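Local coordinates for alpha-galactosidase (Lactobacillus brevis, PDB 3MI6), which probably hydrolyses terminal, non-reducing alpha-D-galactose residues from alpha-galactosides such as galactose oligosaccharides, galactomannans and galactolipids, as a glycoside hydrolase of family 36, at residues D192-S197 with F232-R237; Q216-L221 with F258-E263. One frame throughout, in Å; residues are numbered along the deposited sequence.

Contact 1: residues D192-S197 with F232-R237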
ATOM      1  N   ASP D 192       8.078   6.454   9.526  1.00 28.34           N
ATOM      2  CA  ASP D 192       7.753   5.047   9.752  1.00 29.35           C
ATOM      3  C   ASP D 192       8.550   4.716  10.978  1.00 30.01           C
ATOM      4  O   ASP D 192       9.696   5.152  11.090  1.00 29.90           O
ATOM      5  CB  ASP D 192       8.255   4.115   8.625  1.00 28.76           C
ATOM      6  CG  ASP D 192       7.492   4.265   7.317  1.00 31.31           C
ATOM      7  OD1 ASP D 192       6.345   4.761   7.321  1.00 32.24           O
ATOM      8  OD2 ASP D 192       8.046   3.863   6.266  1.00 33.30           O
ATOM      9  N   LEU D 193       7.957   3.939  11.882  1.00 31.49           N
ATOM     10  CA  LEU D 193       8.665   3.377  13.031  1.00 28.36           C
ATOM     11  C   LEU D 193       9.218   2.041  12.614  1.00 27.99           C
ATOM     12  O   LEU D 193       8.475   1.186  12.131  1.00 29.88           O
ATOM     13  CB  LEU D 193       7.710   3.178  14.214  1.00 28.55           C
ATOM     14  CG  LEU D 193       8.129   2.240  15.345  1.00 25.26           C
ATOM     15  CD1 LEU D 193       9.416   2.704  15.961  1.00 26.97           C
ATOM     16  CD2 LEU D 193       7.036   2.190  16.363  1.00 24.70           C
ATOM     17  N   ILE D 194      10.518   1.861  12.802  1.00 27.50           N
ATOM     18  CA  ILE D 194      11.187   0.628  12.450  1.00 25.40           C
ATOM     19  C   ILE D 194      11.676  -0.021  13.740  1.00 27.92           C
ATOM     20  O   ILE D 194      12.452   0.573  14.489  1.00 28.73           O
ATOM     21  CB  ILE D 194      12.369   0.903  11.517  1.00 25.22           C
ATOM     22  CG1 ILE D 194      11.873   1.625  10.263  1.00 29.14           C
ATOM     23  CG2 ILE D 194      13.081  -0.388  11.138  1.00 25.44           C
ATOM     24  CD1 ILE D 194      12.987   2.068   9.311  1.00 29.19           C
ATOM     25  N   GLN D 195      11.217  -1.244  13.998  1.00 28.32           N
ATOM     26  CA  GLN D 195      11.493  -1.933  15.256  1.00 26.59           C
ATOM     27  C   GLN D 195      12.091  -3.273  14.927  1.00 26.27           C
ATOM     28  O   GLN D 195      12.176  -3.653  13.767  1.00 24.90           O
ATOM     29  CB  GLN D 195      10.213  -2.131  16.059  1.00 23.78           C
ATOM     30  CG  GLN D 195       9.161  -2.840  15.245  1.00 23.98           C
ATOM     31  CD  GLN D 195       7.829  -2.880  15.929  1.00 25.24           C
ATOM     32  OE1 GLN D 195       7.066  -1.915  15.887  1.00 26.44           O
ATOM     33  NE2 GLN D 195       7.521  -4.010  16.547  1.00 25.79           N
ATOM     34  N   PHE D 196      12.517  -3.984  15.962  1.00 26.34           N
ATOM     35  CA  PHE D 196      13.127  -5.277  15.769  1.00 27.58           C
ATOM     36  C   PHE D 196      12.565  -6.278  16.764  1.00 28.48           C
ATOM     37  O   PHE D 196      12.995  -6.372  17.900  1.00 32.85           O
ATOM     38  CB  PHE D 196      14.650  -5.146  15.767  1.00 26.43           C
ATOM     39  CG  PHE D 196      15.146  -4.320  14.633  1.00 26.44           C
ATOM     40  CD1 PHE D 196      15.452  -4.912  13.408  1.00 28.72           C
ATOM     41  CD2 PHE D 196      15.230  -2.941  14.750  1.00 25.59           C
ATOM     42  CE1 PHE D 196      15.880  -4.145  12.336  1.00 26.51           C
ATOM     43  CE2 PHE D 196      15.643  -2.168  13.695  1.00 25.64           C
ATOM     44  CZ  PHE D 196      15.975  -2.769  12.486  1.00 27.15           C
ATOM     45  N   SER D 197      11.566  -7.011  16.314  1.00 27.09           N
ATOM     46  CA  SER D 197      10.793  -7.859  17.179  1.00 27.90           C
ATOM     47  C   SER D 197      11.015  -9.309  16.790  1.00 28.82           C
ATOM     48  O   SER D 197      11.351  -9.601  15.639  1.00 29.01           O
ATOM     49  CB  SER D 197       9.326  -7.478  17.015  1.00 27.38           C
ATOM     50  OG  SER D 197       9.211  -6.060  16.951  1.00 27.36           O
ATOM     51  N   PHE D 232      16.808  -0.984  20.289  1.00 28.99           N
ATOM     52  CA  PHE D 232      17.105  -0.130  19.134  1.00 29.50           C
ATOM     53  C   PHE D 232      15.941   0.077  18.157  1.00 30.82           C
ATOM     54  O   PHE D 232      15.278  -0.874  17.747  1.00 32.18           O
ATOM     55  CB  PHE D 232      18.290  -0.673  18.347  1.00 28.22           C
ATOM     56  CG  PHE D 232      18.527   0.059  17.083  1.00 28.64           C
ATOM     57  CD1 PHE D 232      19.024   1.355  17.111  1.00 29.28           C
ATOM     58  CD2 PHE D 232      18.220  -0.520  15.864  1.00 29.20           C
ATOM     59  CE1 PHE D 232      19.231   2.063  15.930  1.00 31.70           C
ATOM     60  CE2 PHE D 232      18.431   0.169  14.673  1.00 30.61           C
ATOM     61  CZ  PHE D 232      18.938   1.466  14.702  1.00 30.66           C
HETATM   62  N   MSE D 233      15.714   1.315  17.748  1.00 29.90           N
HETATM   63  CA  MSE D 233      14.616   1.595  16.828  1.00 29.54           C
HETATM   64  C   MSE D 233      14.987   2.749  15.931  1.00 30.92           C
HETATM   65  O   MSE D 233      15.960   3.451  16.204  1.00 31.43           O
HETATM   66  CB  MSE D 233      13.367   1.966  17.607  1.00 30.91           C
HETATM   67  CG  MSE D 233      13.535   3.217  18.430  1.00 31.07           C
HETATM   68 SE   MSE D 233      11.890   3.814  19.282  1.00 53.66          SE
HETATM   69  CE  MSE D 233      11.207   4.980  17.890  1.00 33.36           C
HETATM   70  N   MSE D 234      14.203   2.959  14.874  1.00 30.05           N
HETATM   71  CA  MSE D 234      14.447   4.063  13.952  1.00 27.52           C
HETATM   72  C   MSE D 234      13.166   4.791  13.628  1.00 29.92           C
HETATM   73  O   MSE D 234      12.078   4.200  13.685  1.00 30.10           O
HETATM   74  CB  MSE D 234      15.093   3.561  12.673  1.00 28.50           C
HETATM   75  CG  MSE D 234      16.418   2.886  12.921  1.00 32.38           C
HETATM   76 SE   MSE D 234      17.367   2.315  11.314  1.00 52.16          SE
HETATM   77  CE  MSE D 234      16.094   0.961  10.722  1.00 35.64           C
ATOM     78  N   LEU D 235      13.291   6.086  13.335  1.00 28.73           N
ATOM     79  CA  LEU D 235      12.209   6.831  12.701  1.00 28.00           C
ATOM     80  C   LEU D 235      12.676   7.211  11.312  1.00 30.11           C
ATOM     81  O   LEU D 235      13.540   8.084  11.166  1.00 30.93           O
ATOM     82  CB  LEU D 235      11.880   8.110  13.456  1.00 28.45           C
ATOM     83  CG  LEU D 235      10.986   8.128  14.691  1.00 30.97           C
ATOM     84  CD1 LEU D 235      10.500   9.554  14.890  1.00 27.76           C
ATOM     85  CD2 LEU D 235       9.814   7.190  14.529  1.00 30.39           C
ATOM     86  N   ALA D 236      12.128   6.561  10.290  1.00 28.74           N
ATOM     87  CA  ALA D 236      12.521   6.892   8.930  1.00 27.60           C
ATOM     88  C   ALA D 236      11.457   7.743   8.254  1.00 29.57           C
ATOM     89  O   ALA D 236      10.261   7.592   8.524  1.00 31.04           O
ATOM     90  CB  ALA D 236      12.783   5.633   8.135  1.00 27.87           C
ATOM     91  N   ARG D 237      11.890   8.658   7.393  1.00 29.41           N
ATOM     92  CA  ARG D 237      10.961   9.295   6.487  1.00 28.78           C
ATOM     93  C   ARG D 237      10.464   8.161   5.593  1.00 30.62           C
ATOM     94  O   ARG D 237      11.152   7.136   5.465  1.00 29.04           O
ATOM     95  CB  ARG D 237      11.671  10.376   5.691  1.00 27.94           C
ATOM     96  CG  ARG D 237      12.003  11.615   6.507  1.00 29.44           C
ATOM     97  CD  ARG D 237      10.735  12.320   6.978  1.00 28.64           C
ATOM     98  NE  ARG D 237      10.996  13.680   7.440  1.00 29.44           N
ATOM     99  CZ  ARG D 237      10.111  14.431   8.088  1.00 30.10           C
ATOM    100  NH1 ARG D 237       8.908  13.946   8.371  1.00 28.83           N
ATOM    101  NH2 ARG D 237      10.437  15.661   8.467  1.00 31.30           N
TER
HETATM  102  O   HOH W   1      13.347  -2.385  18.072  1.00 30.81           O
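The side chains of Phe196 and Phe232 lie side by side, pointing the same way, with ring planes 26° apart but slid so far that they barely overlap, their centroids 5.8 Å from each other. At the edge of the Phe196 ring, near its plane, sit the Phe232 carbonyl oxygen and the methyl CE of Met234, a selenomethionine like Met233; the Phe196 ring also meets that of Tyr565, with planes at about 35°. The rings close one end of an antiparallel strand pair in the beta-sandwich domain that precedes the catalytic barrel in family 36. A water links the two strands, accepting from Phe196 N and donating to Phe232 O.

Four backbone bonds then zip the strands: Ile194 and Met234 bond each other in both directions, as do Asp192 and Ala236, with Leu193 and Leu235 the non-hydrogen-bonded pair between them. Ile194, Met234 and Ala236 share a face, against which helix 305-319 brings Met305. The Met234 chain bends at its last torsion (chi3 -66°), which lays CE against CG2 and CD1 of Ile194, while Ala236 CB touches the same CD1 at 3.8 Å. Asp192, on this face too, turns its carboxylate to a salt bridge with Arg208. Toward the Leu193 face, Met233 crosses Leu193 at about a right angle, its CE 3.5 Å from Leu193 CD1.

Contact 2: residues Q216-L221 with F258-E263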
ATOM      1  N   GLN D 216       2.553   4.119  20.057  1.00 28.45           N
ATOM      2  CA  GLN D 216       3.151   2.904  19.516  1.00 26.71           C
ATOM      3  C   GLN D 216       4.475   2.776  20.213  1.00 31.09           C
ATOM      4  O   GLN D 216       5.371   3.631  20.069  1.00 28.54           O
ATOM      5  CB  GLN D 216       3.385   2.970  18.014  1.00 24.36           C
ATOM      6  CG  GLN D 216       3.955   4.273  17.550  1.00 26.82           C
ATOM      7  CD  GLN D 216       2.973   5.052  16.710  1.00 28.28           C
ATOM      8  OE1 GLN D 216       2.448   6.098  17.134  1.00 27.56           O
ATOM      9  NE2 GLN D 216       2.699   4.538  15.504  1.00 30.45           N
ATOM     10  N   SER D 217       4.594   1.710  20.988  1.00 27.73           N
ATOM     11  CA  SER D 217       5.784   1.509  21.757  1.00 26.24           C
ATOM     12  C   SER D 217       6.152   0.041  21.667  1.00 28.89           C
ATOM     13  O   SER D 217       5.347  -0.793  21.227  1.00 28.15           O
ATOM     14  CB  SER D 217       5.502   1.908  23.205  1.00 28.98           C
ATOM     15  OG  SER D 217       4.436   1.136  23.748  1.00 28.56           O
ATOM     16  N   ILE D 218       7.385  -0.261  22.055  1.00 28.43           N
ATOM     17  CA  ILE D 218       7.776  -1.621  22.364  1.00 29.91           C
ATOM     18  C   ILE D 218       8.520  -1.582  23.696  1.00 28.50           C
ATOM     19  O   ILE D 218       9.146  -0.595  24.022  1.00 26.73           O
ATOM     20  CB  ILE D 218       8.683  -2.203  21.274  1.00 29.94           C
ATOM     21  CG1 ILE D 218      10.068  -1.551  21.325  1.00 28.97           C
ATOM     22  CG2 ILE D 218       8.046  -2.040  19.923  1.00 24.41           C
ATOM     23  CD1 ILE D 218      10.621  -1.234  19.965  1.00 26.54           C
ATOM     24  N   SER D 219       8.451  -2.660  24.461  1.00 30.84           N
ATOM     25  CA  SER D 219       8.970  -2.646  25.825  1.00 31.33           C
ATOM     26  C   SER D 219       9.411  -4.026  26.339  1.00 32.78           C
ATOM     27  O   SER D 219       9.236  -5.058  25.682  1.00 34.06           O
ATOM     28  CB  SER D 219       7.918  -2.043  26.778  1.00 31.18           C
ATOM     29  OG  SER D 219       6.685  -2.765  26.753  1.00 29.10           O
ATOM     30  N   SER D 220       9.975  -4.033  27.536  1.00 32.09           N
ATOM     31  CA  SER D 220      10.305  -5.284  28.187  1.00 32.72           C
ATOM     32  C   SER D 220       9.953  -5.226  29.677  1.00 34.41           C
ATOM     33  O   SER D 220      10.255  -4.237  30.358  1.00 34.23           O
ATOM     34  CB  SER D 220      11.789  -5.586  27.982  1.00 35.04           C
ATOM     35  OG  SER D 220      12.070  -6.943  28.247  1.00 38.38           O
ATOM     36  N   LEU D 221       9.300  -6.282  30.166  1.00 36.23           N
ATOM     37  CA  LEU D 221       8.997  -6.444  31.586  1.00 30.91           C
ATOM     38  C   LEU D 221       9.697  -7.645  32.136  1.00 31.80           C
ATOM     39  O   LEU D 221       9.282  -8.176  33.157  1.00 34.84           O
ATOM     40  CB  LEU D 221       7.518  -6.680  31.782  1.00 29.00           C
ATOM     41  CG  LEU D 221       6.738  -5.440  31.417  1.00 33.35           C
ATOM     42  CD1 LEU D 221       5.248  -5.752  31.267  1.00 30.09           C
ATOM     43  CD2 LEU D 221       7.036  -4.400  32.486  1.00 32.63           C
ATOM     44  N   PHE D 258      13.133  -2.100  29.452  1.00 31.34           N
ATOM     45  CA  PHE D 258      13.162  -0.844  28.713  1.00 31.26           C
ATOM     46  C   PHE D 258      11.817  -0.446  28.112  1.00 30.49           C
ATOM     47  O   PHE D 258      10.913  -1.273  27.976  1.00 30.58           O
ATOM     48  CB  PHE D 258      14.230  -0.887  27.627  1.00 29.26           C
ATOM     49  CG  PHE D 258      13.828  -1.665  26.421  1.00 31.00           C
ATOM     50  CD1 PHE D 258      14.065  -3.025  26.349  1.00 33.53           C
ATOM     51  CD2 PHE D 258      13.217  -1.046  25.356  1.00 29.08           C
ATOM     52  CE1 PHE D 258      13.709  -3.752  25.230  1.00 31.46           C
ATOM     53  CE2 PHE D 258      12.863  -1.770  24.240  1.00 30.69           C
ATOM     54  CZ  PHE D 258      13.113  -3.132  24.182  1.00 29.79           C
ATOM     55  N   LEU D 259      11.703   0.833  27.758  1.00 30.69           N
ATOM     56  CA  LEU D 259      10.581   1.347  26.959  1.00 30.17           C
ATOM     57  C   LEU D 259      11.059   2.204  25.769  1.00 26.79           C
ATOM     58  O   LEU D 259      11.897   3.072  25.912  1.00 25.86           O
ATOM     59  CB  LEU D 259       9.608   2.145  27.837  1.00 28.86           C
ATOM     60  CG  LEU D 259       8.554   2.981  27.115  1.00 27.22           C
ATOM     61  CD1 LEU D 259       7.428   2.100  26.658  1.00 26.82           C
ATOM     62  CD2 LEU D 259       8.024   4.063  28.029  1.00 29.33           C
ATOM     63  N   ASP D 260      10.524   1.918  24.595  1.00 27.25           N
ATOM     64  CA  ASP D 260      10.729   2.726  23.399  1.00 28.08           C
ATOM     65  C   ASP D 260       9.358   3.165  22.969  1.00 26.71           C
ATOM     66  O   ASP D 260       8.567   2.353  22.510  1.00 27.35           O
ATOM     67  CB  ASP D 260      11.328   1.892  22.280  1.00 26.51           C
ATOM     68  CG  ASP D 260      12.825   1.786  22.369  1.00 31.09           C
ATOM     69  OD1 ASP D 260      13.430   2.282  23.349  1.00 30.66           O
ATOM     70  OD2 ASP D 260      13.410   1.199  21.441  1.00 32.14           O
ATOM     71  N   ALA D 261       9.062   4.442  23.127  1.00 25.93           N
ATOM     72  CA  ALA D 261       7.693   4.881  22.963  1.00 26.59           C
ATOM     73  C   ALA D 261       7.614   6.097  22.083  1.00 29.05           C
ATOM     74  O   ALA D 261       8.385   7.045  22.228  1.00 30.31           O
ATOM     75  CB  ALA D 261       7.039   5.136  24.309  1.00 25.70           C
ATOM     76  N   ILE D 262       6.672   6.057  21.154  1.00 28.69           N
ATOM     77  CA  ILE D 262       6.460   7.155  20.238  1.00 28.18           C
ATOM     78  C   ILE D 262       4.998   7.520  20.222  1.00 30.59           C
ATOM     79  O   ILE D 262       4.147   6.693  19.891  1.00 31.15           O
ATOM     80  CB  ILE D 262       6.821   6.766  18.846  1.00 24.94           C
ATOM     81  CG1 ILE D 262       8.260   6.348  18.817  1.00 28.49           C
ATOM     82  CG2 ILE D 262       6.662   7.933  17.936  1.00 26.88           C
ATOM     83  CD1 ILE D 262       8.960   6.946  17.634  1.00 36.81           C
ATOM     84  N   GLU D 263       4.719   8.770  20.563  1.00 30.72           N
ATOM     85  CA  GLU D 263       3.355   9.253  20.666  1.00 30.86           C
ATOM     86  C   GLU D 263       3.167  10.379  19.672  1.00 29.94           C
ATOM     87  O   GLU D 263       3.983  11.291  19.585  1.00 30.44           O
ATOM     88  CB  GLU D 263       3.067   9.733  22.094  1.00 30.62           C
ATOM     89  CG  GLU D 263       1.605  10.034  22.382  1.00 35.88           C
ATOM     90  CD  GLU D 263       1.401  10.538  23.807  1.00 42.48           C
ATOM     91  OE1 GLU D 263       2.425  10.940  24.421  1.00 41.75           O
ATOM     92  OE2 GLU D 263       0.237  10.528  24.303  1.00 42.03           O
TER
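A chi1 of 77° sets CG of Phe258 between its backbone N and carbonyl carbon, and the ring leans over the facing strand; Ile218 CG1 takes the corresponding position (chi1 72°) and meets ring atom CE2 of Phe258 at 4.0 Å. Ser219 CA lies over one ring face, offset toward the rim, and Ser220 CB packs against Phe258 CD1 and CE1. The same Ile218 CG1 also rests 3.8 Å from Asp260 CB.

The two strands, part of the N-terminal beta-sandwich domain, run almost exactly antiparallel (176°). Gln216 with Ile262 and Ile218 with Asp260 each exchange two hydrogen bonds, and Ser220 N adds one to Phe258 O (2.9 Å). Between the Gln216-Ile262 and Ile218-Asp260 pairs, Ser217 and Ala261 form a non-hydrogen-bonded pair (CA to CA 4.1 Å), their CB atoms packed together on the face opposite Ile218. The Ser220 hydroxyl hydrogen-bonds to Ala224 O in the following loop; its side chain is about 9 Å from that of Met480, a predicted substrate-binding residue.

Strand 258-264 continues the sheet to strand 270-274, through Ala261 and Leu273 among others. Beyond Ser217 the sheet runs on into a strand of the second subunit, while strands 192-197 and 233-236 lie against the face carrying Ile218 and Ile262.

How the contacts relate
Both contacts are buried antiparallel pairings within the N-terminal domain, but in different sheets that pack face to face, with centres about 12 Å apart. The segments alternate along the chain, so it passes to the other sheet, back, and over again. Ile262 of contact 2 meets Met233 and Leu235 of contact 1, and Gln216 meets Leu193, giving a mainly apolar interface. Contact 1 is richer in bulky apolar side chains and lies between that interface and helix 305-319. Contact 2 has three serines on one strand and five backbone hydrogen bonds to contact 1's four; its sheet extends into the second subunit, which contact 1 reaches through Gln195, hydrogen-bonded to Arg212 and Pro213 of that chain.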